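Local coordinates for protein MGS-MChE2 (Uncultured bacterium, PDB 5JD6) that probably hydrolyses carboxylic esters as an esterase of the alpha/beta hydrolase fold, at residues Val210-Lys215 and Ala221-Ile226; Cys196-Lys201 and Asn242-Glu247. All coordinates share one frame; numbering follows the deposited sequence.

Overall arrangement
Following the chain from the N terminus, strand 195-200 comes first and carries residues 196-201 of interaction 2. Helix 208-217 and strand 221-226 follow. Interaction 1 joins these two and closes a short loop of five residues, completing a right-handed beta-alpha-beta unit that begins with strand 195-200. Helix 238-252 then returns to strand 195-200, so interaction 2 closes a longer loop of 40 residues. The shorter loop lies wholly within the longer one. Strands 195-200 and 221-226 are parallel neighbours at the edge of the sheet. Helices 208-217 and 238-252 cover opposite faces there. The centres of the two contacts are about 10 Å apart.

Interaction 1: Val210-Lys215 and Ala221-Ile226; sequences VAEDFK and ADLYWI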
loop_
_atom_site.group_PDB
_atom_site.type_symbol
_atom_site.label_atom_id
_atom_site.label_comp_id
_atom_site.label_asym_id
_atom_site.label_seq_id
_atom_site.Cartn_x
_atom_site.Cartn_y
_atom_site.Cartn_z
ATOM N N VAL A 210 -10.125 11.645 -6.295
ATOM C CA VAL A 210 -10.005 10.193 -6.246
ATOM C C VAL A 210 -10.319 9.665 -4.848
ATOM O O VAL A 210 -10.963 8.626 -4.695
ATOM C CB VAL A 210 -8.593 9.736 -6.665
ATOM C CG1 VAL A 210 -8.469 8.222 -6.582
ATOM C CG2 VAL A 210 -8.275 10.227 -8.071
ATOM N N ALA A 211 -9.869 10.395 -3.833
ATOM C CA ALA A 211 -10.102 10.016 -2.444
ATOM C C ALA A 211 -11.591 9.955 -2.127
ATOM O O ALA A 211 -12.058 9.025 -1.467
ATOM C CB ALA A 211 -9.405 10.989 -1.507
ATOM N N GLU A 212 -12.335 10.948 -2.604
ATOM C CA GLU A 212 -13.768 11.015 -2.349
ATOM C C GLU A 212 -14.531 9.994 -3.186
ATOM O O GLU A 212 -15.607 9.544 -2.795
ATOM C CB GLU A 212 -14.292 12.428 -2.614
ATOM C CG GLU A 212 -13.723 13.468 -1.660
ATOM C CD GLU A 212 -14.365 14.831 -1.822
ATOM O OE1 GLU A 212 -13.895 15.616 -2.672
ATOM O OE2 GLU A 212 -15.341 15.118 -1.096
ATOM N N ASP A 213 -13.971 9.627 -4.336
ATOM C CA ASP A 213 -14.518 8.537 -5.136
ATOM C C ASP A 213 -14.435 7.230 -4.355
ATOM O O ASP A 213 -15.378 6.436 -4.347
ATOM C CB ASP A 213 -13.776 8.408 -6.468
ATOM C CG ASP A 213 -14.178 9.473 -7.468
ATOM O OD1 ASP A 213 -15.337 9.933 -7.414
ATOM O OD2 ASP A 213 -13.335 9.846 -8.310
ATOM N N PHE A 214 -13.296 7.016 -3.703
ATOM C CA PHE A 214 -13.096 5.856 -2.840
ATOM C C PHE A 214 -14.107 5.845 -1.702
ATOM O O PHE A 214 -14.692 4.810 -1.388
ATOM C CB PHE A 214 -11.674 5.847 -2.273
ATOM C CG PHE A 214 -10.684 5.107 -3.124
ATOM C CD1 PHE A 214 -10.967 3.835 -3.592
ATOM C CD2 PHE A 214 -9.471 5.683 -3.459
ATOM C CE1 PHE A 214 -10.058 3.149 -4.373
ATOM C CE2 PHE A 214 -8.557 5.004 -4.241
ATOM C CZ PHE A 214 -8.852 3.735 -4.699
ATOM N N LYS A 215 -14.305 7.007 -1.090
ATOM C CA LYS A 215 -15.254 7.155 0.005
ATOM C C LYS A 215 -16.685 6.885 -0.460
ATOM O O LYS A 215 -17.473 6.274 0.261
ATOM C CB LYS A 215 -15.142 8.556 0.615
ATOM C CG LYS A 215 -16.247 8.914 1.596
ATOM C CD LYS A 215 -16.260 7.985 2.798
ATOM C CE LYS A 215 -17.437 8.299 3.709
ATOM N NZ LYS A 215 -17.546 7.334 4.837
ATOM N N ALA A 221 -16.074 2.875 4.839
ATOM C CA ALA A 221 -14.812 3.597 4.739
ATOM C C ALA A 221 -14.872 4.964 5.417
ATOM O O ALA A 221 -15.916 5.616 5.436
ATOM C CB ALA A 221 -14.412 3.755 3.280
ATOM N N ASP A 222 -13.743 5.388 5.975
ATOM C CA ASP A 222 -13.637 6.703 6.598
ATOM C C ASP A 222 -12.556 7.529 5.908
ATOM O O ASP A 222 -11.491 7.013 5.570
ATOM C CB ASP A 222 -13.336 6.572 8.092
ATOM C CG ASP A 222 -14.398 5.782 8.832
ATOM O OD1 ASP A 222 -15.484 6.343 9.090
ATOM O OD2 ASP A 222 -14.144 4.603 9.159
ATOM N N LEU A 223 -12.835 8.811 5.704
ATOM C CA LEU A 223 -11.930 9.680 4.961
ATOM C C LEU A 223 -11.372 10.808 5.827
ATOM O O LEU A 223 -12.125 11.557 6.450
ATOM C CB LEU A 223 -12.648 10.258 3.740
ATOM C CG LEU A 223 -11.867 11.186 2.806
ATOM C CD1 LEU A 223 -10.541 10.566 2.401
ATOM C CD2 LEU A 223 -12.702 11.503 1.577
ATOM N N TYR A 224 -10.047 10.916 5.862
ATOM C CA TYR A 224 -9.373 11.972 6.610
ATOM C C TYR A 224 -8.343 12.674 5.731
ATOM O O TYR A 224 -7.619 12.027 4.977
ATOM C CB TYR A 224 -8.699 11.404 7.861
ATOM C CG TYR A 224 -9.606 10.540 8.707
ATOM C CD1 TYR A 224 -10.523 11.109 9.581
ATOM C CD2 TYR A 224 -9.542 9.155 8.634
ATOM C CE1 TYR A 224 -11.354 10.322 10.356
ATOM C CE2 TYR A 224 -10.369 8.360 9.406
ATOM C CZ TYR A 224 -11.272 8.950 10.265
ATOM O OH TYR A 224 -12.099 8.164 11.036
ATOM N N TRP A 225 -8.276 13.996 5.832
ATOM C CA TRP A 225 -7.352 14.773 5.011
ATOM C C TRP A 225 -6.167 15.323 5.800
ATOM O O TRP A 225 -6.248 15.533 7.010
ATOM C CB TRP A 225 -8.085 15.932 4.329
ATOM C CG TRP A 225 -8.768 15.557 3.049
ATOM C CD1 TRP A 225 -8.175 15.295 1.847
ATOM C CD2 TRP A 225 -10.178 15.422 2.838
ATOM N NE1 TRP A 225 -9.128 14.995 0.903
ATOM C CE2 TRP A 225 -10.366 15.067 1.486
ATOM C CE3 TRP A 225 -11.298 15.561 3.662
ATOM C CZ2 TRP A 225 -11.628 14.850 0.941
ATOM C CZ3 TRP A 225 -12.552 15.345 3.118
ATOM C CH2 TRP A 225 -12.707 14.995 1.771
ATOM N N ILE A 226 -5.065 15.551 5.093
ATOM C CA ILE A 226 -3.919 16.261 5.646
ATOM C C ILE A 226 -3.616 17.472 4.765
ATOM O O ILE A 226 -3.341 17.329 3.574
ATOM C CB ILE A 226 -2.674 15.361 5.747
ATOM C CG1 ILE A 226 -2.966 14.141 6.623
ATOM C CG2 ILE A 226 -1.495 16.142 6.306
ATOM C CD1 ILE A 226 -1.808 13.170 6.727
#
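Ala211 meets Leu223 where helix 208-217 packs on the edge strand 221-226. This is the second half of the beta-alpha-beta unit 195-200, 208-217, 221-226 of the alpha/beta hydrolase sheet. Helix and strand run nearly antiparallel, at 158°. Ala211 CB lies 4.1 Å from Leu223 CD1, and the Ala211 methyl packs on Trp199 of the neighbouring strand 195-200. The next residue, Glu212, sets its CG at the edge of the Trp225 indole, 3.6 Å from CZ2 and close to the ring plane. Its carboxylate plane stands 81° to the ring. Leu223 CG covers part of one face of the indole, 4.0 Å above it and toward the rim. A serine in place of Trp225 removes the ring edge that Glu212 CG packs against and the face that lies against Leu223 CG, and would probably leave the glutamate chain freer to turn.

Lys215 CB touches Leu223 CD2 at 3.9 Å, so Leu223 is shared by Ala211, Glu212 and Lys215. The lysine bends at chi2 (62°), which turns it toward Ala221. NZ is placed only 2.4 Å from Ala221 O, too short for an ordinary hydrogen bond, so its detail is doubtful. Asp222 CB points away from the helix, and OD2 is hydrogen-bonded to Trp248 NE1. The contact is an apolar Ala211-Leu223 pair flanked by exposed Glu212 and Lys215, which pack through their methylenes, the lysine ammonium turned to a backbone carbonyl.

Interaction 2: Cys196-Lys201 and Asn242-Glu247; sequences CIIWGK and NQLLHE
Ile198 is the main bump on the strand side, and it meets Leu244 and Leu245 of helix 238-252. Its CD1 fits the hollow formed by Leu244 CB (4.1 Å), Leu245 CB (4.0 Å) and the backbone N of Leu245. CG1 stands anti to the carbonyl carbon (chi1 -55°) and the chain is extended beyond it (chi2 176°), which together carry CD1 to the helix. Leu244 CD1 packs back beside the other branch, CG2, at 4.1 Å. Leu244 thus borders both branches of the isoleucine, while Leu245 crosses it at about a right angle. Cys196 makes a lighter contact two residues earlier, with SG 4.4 Å from Leu245 CD1. No hydrogen bond links the two segments; the fit is apolar and mostly buried.

Strand and helix run nearly antiparallel, at 165°, with axes 9.8 Å apart. Phe241 and Trp248 of the same helix touch Ile198 and Cys196 in turn, and Ile226 of the adjacent edge strand touches both Ile198 and Leu244. Phe42 packs on Leu245. The C-terminal helix therefore covers one face of the alpha/beta hydrolase sheet at strands 195-200 and 221-226, while helix 208-217 packs against Ile197 and Trp199 on the other.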
loop_
_atom_site.group_PDB
_atom_site.type_symbol
_atom_site.label_atom_id
_atom_site.label_comp_id
_atom_site.label_asym_id
_atom_site.label_seq_id
_atom_site.Cartn_x
_atom_site.Cartn_y
_atom_site.Cartn_z
ATOM N N CYS A 196 -9.694 2.774 5.935
ATOM C CA CYS A 196 -9.282 4.112 6.333
ATOM C C CYS A 196 -8.597 4.807 5.166
ATOM O O CYS A 196 -7.599 4.315 4.637
ATOM C CB CYS A 196 -8.348 4.054 7.542
ATOM S SG CYS A 196 -7.870 5.671 8.190
ATOM N N ILE A 197 -9.137 5.949 4.760
ATOM C CA ILE A 197 -8.562 6.699 3.655
ATOM C C ILE A 197 -7.981 8.019 4.148
ATOM O O ILE A 197 -8.717 8.928 4.527
ATOM C CB ILE A 197 -9.605 6.976 2.558
ATOM C CG1 ILE A 197 -10.431 5.720 2.279
ATOM C CG2 ILE A 197 -8.925 7.464 1.291
ATOM C CD1 ILE A 197 -11.622 5.965 1.381
ATOM N N ILE A 198 -6.655 8.107 4.148
ATOM C CA ILE A 198 -5.958 9.325 4.544
ATOM C C ILE A 198 -5.330 9.961 3.310
ATOM O O ILE A 198 -4.673 9.282 2.530
ATOM C CB ILE A 198 -4.879 9.039 5.604
ATOM C CG1 ILE A 198 -5.495 8.318 6.805
ATOM C CG2 ILE A 198 -4.203 10.330 6.040
ATOM C CD1 ILE A 198 -4.493 7.915 7.861
ATOM N N TRP A 199 -5.530 11.260 3.124
ATOM C CA TRP A 199 -5.129 11.883 1.869
ATOM C C TRP A 199 -4.566 13.288 2.053
ATOM O O TRP A 199 -5.018 14.040 2.916
ATOM C CB TRP A 199 -6.323 11.929 0.916
ATOM C CG TRP A 199 -5.991 11.622 -0.510
ATOM C CD1 TRP A 199 -5.567 12.502 -1.463
ATOM C CD2 TRP A 199 -6.074 10.344 -1.151
ATOM N NE1 TRP A 199 -5.375 11.849 -2.657
ATOM C CE2 TRP A 199 -5.681 10.523 -2.493
ATOM C CE3 TRP A 199 -6.443 9.066 -0.721
ATOM C CZ2 TRP A 199 -5.643 9.471 -3.406
ATOM C CZ3 TRP A 199 -6.404 8.022 -1.629
ATOM C CH2 TRP A 199 -6.007 8.232 -2.956
ATOM N N GLY A 200 -3.579 13.635 1.235
ATOM C CA GLY A 200 -3.093 15.001 1.181
ATOM C C GLY A 200 -4.133 15.874 0.506
ATOM O O GLY A 200 -4.697 15.489 -0.518
ATOM N N LYS A 201 -4.390 17.047 1.075
ATOM C CA LYS A 201 -5.447 17.923 0.576
ATOM C C LYS A 201 -5.094 18.578 -0.760
ATOM O O LYS A 201 -5.967 19.118 -1.440
ATOM C CB LYS A 201 -5.782 19.000 1.608
ATOM C CG LYS A 201 -7.150 18.827 2.248
ATOM C CD LYS A 201 -8.256 19.338 1.335
ATOM C CE LYS A 201 -9.615 19.305 2.028
ATOM N NZ LYS A 201 -9.549 19.754 3.446
ATOM N N ASN A 242 0.364 9.267 11.451
ATOM C CA ASN A 242 0.383 8.315 12.553
ATOM C C ASN A 242 -0.773 8.549 13.514
ATOM O O ASN A 242 -1.447 7.606 13.924
ATOM C CB ASN A 242 1.711 8.389 13.308
ATOM C CG ASN A 242 2.865 7.803 12.519
ATOM O OD1 ASN A 242 2.674 6.929 11.674
ATOM N ND2 ASN A 242 4.071 8.282 12.793
ATOM N N GLN A 243 -1.008 9.812 13.856
ATOM C CA GLN A 243 -2.052 10.167 14.810
ATOM C C GLN A 243 -3.445 9.886 14.250
ATOM O O GLN A 243 -4.311 9.368 14.958
ATOM C CB GLN A 243 -1.933 11.639 15.209
ATOM C CG GLN A 243 -2.673 11.989 16.490
ATOM C CD GLN A 243 -2.704 13.480 16.758
ATOM O OE1 GLN A 243 -2.669 14.290 15.831
ATOM N NE2 GLN A 243 -2.763 13.852 18.031
ATOM N N LEU A 244 -3.656 10.228 12.982
ATOM C CA LEU A 244 -4.931 9.965 12.319
ATOM C C LEU A 244 -5.201 8.468 12.227
ATOM O O LEU A 244 -6.301 8.005 12.528
ATOM C CB LEU A 244 -4.954 10.584 10.919
ATOM C CG LEU A 244 -5.134 12.099 10.820
ATOM C CD1 LEU A 244 -5.067 12.549 9.369
ATOM C CD2 LEU A 244 -6.447 12.525 11.453
ATOM N N LEU A 245 -4.186 7.717 11.810
ATOM C CA LEU A 245 -4.309 6.273 11.656
ATOM C C LEU A 245 -4.487 5.579 13.003
ATOM O O LEU A 245 -5.289 4.651 13.130
ATOM C CB LEU A 245 -3.087 5.706 10.930
ATOM C CG LEU A 245 -3.076 4.190 10.719
ATOM C CD1 LEU A 245 -4.354 3.748 10.023
ATOM C CD2 LEU A 245 -1.852 3.761 9.921
ATOM N N HIS A 246 -3.740 6.033 14.004
ATOM C CA HIS A 246 -3.800 5.433 15.333
ATOM C C HIS A 246 -5.187 5.591 15.943
ATOM O O HIS A 246 -5.725 4.652 16.530
ATOM C CB HIS A 246 -2.752 6.055 16.255
ATOM C CG HIS A 246 -2.501 5.267 17.503
ATOM N ND1 HIS A 246 -1.811 5.780 18.578
ATOM C CD2 HIS A 246 -2.843 4.002 17.842
ATOM C CE1 HIS A 246 -1.739 4.865 19.530
ATOM N NE2 HIS A 246 -2.359 3.777 19.108
ATOM N N GLU A 247 -5.762 6.782 15.798
ATOM C CA GLU A 247 -7.081 7.062 16.353
ATOM C C GLU A 247 -8.163 6.247 15.659
ATOM O O GLU A 247 -9.149 5.852 16.280
ATOM C CB GLU A 247 -7.404 8.554 16.253
ATOM C CG GLU A 247 -6.980 9.354 17.474
ATOM C CD GLU A 247 -7.623 8.850 18.756
ATOM O OE1 GLU A 247 -8.774 8.366 18.702
ATOM O OE2 GLU A 247 -6.974 8.937 19.820
#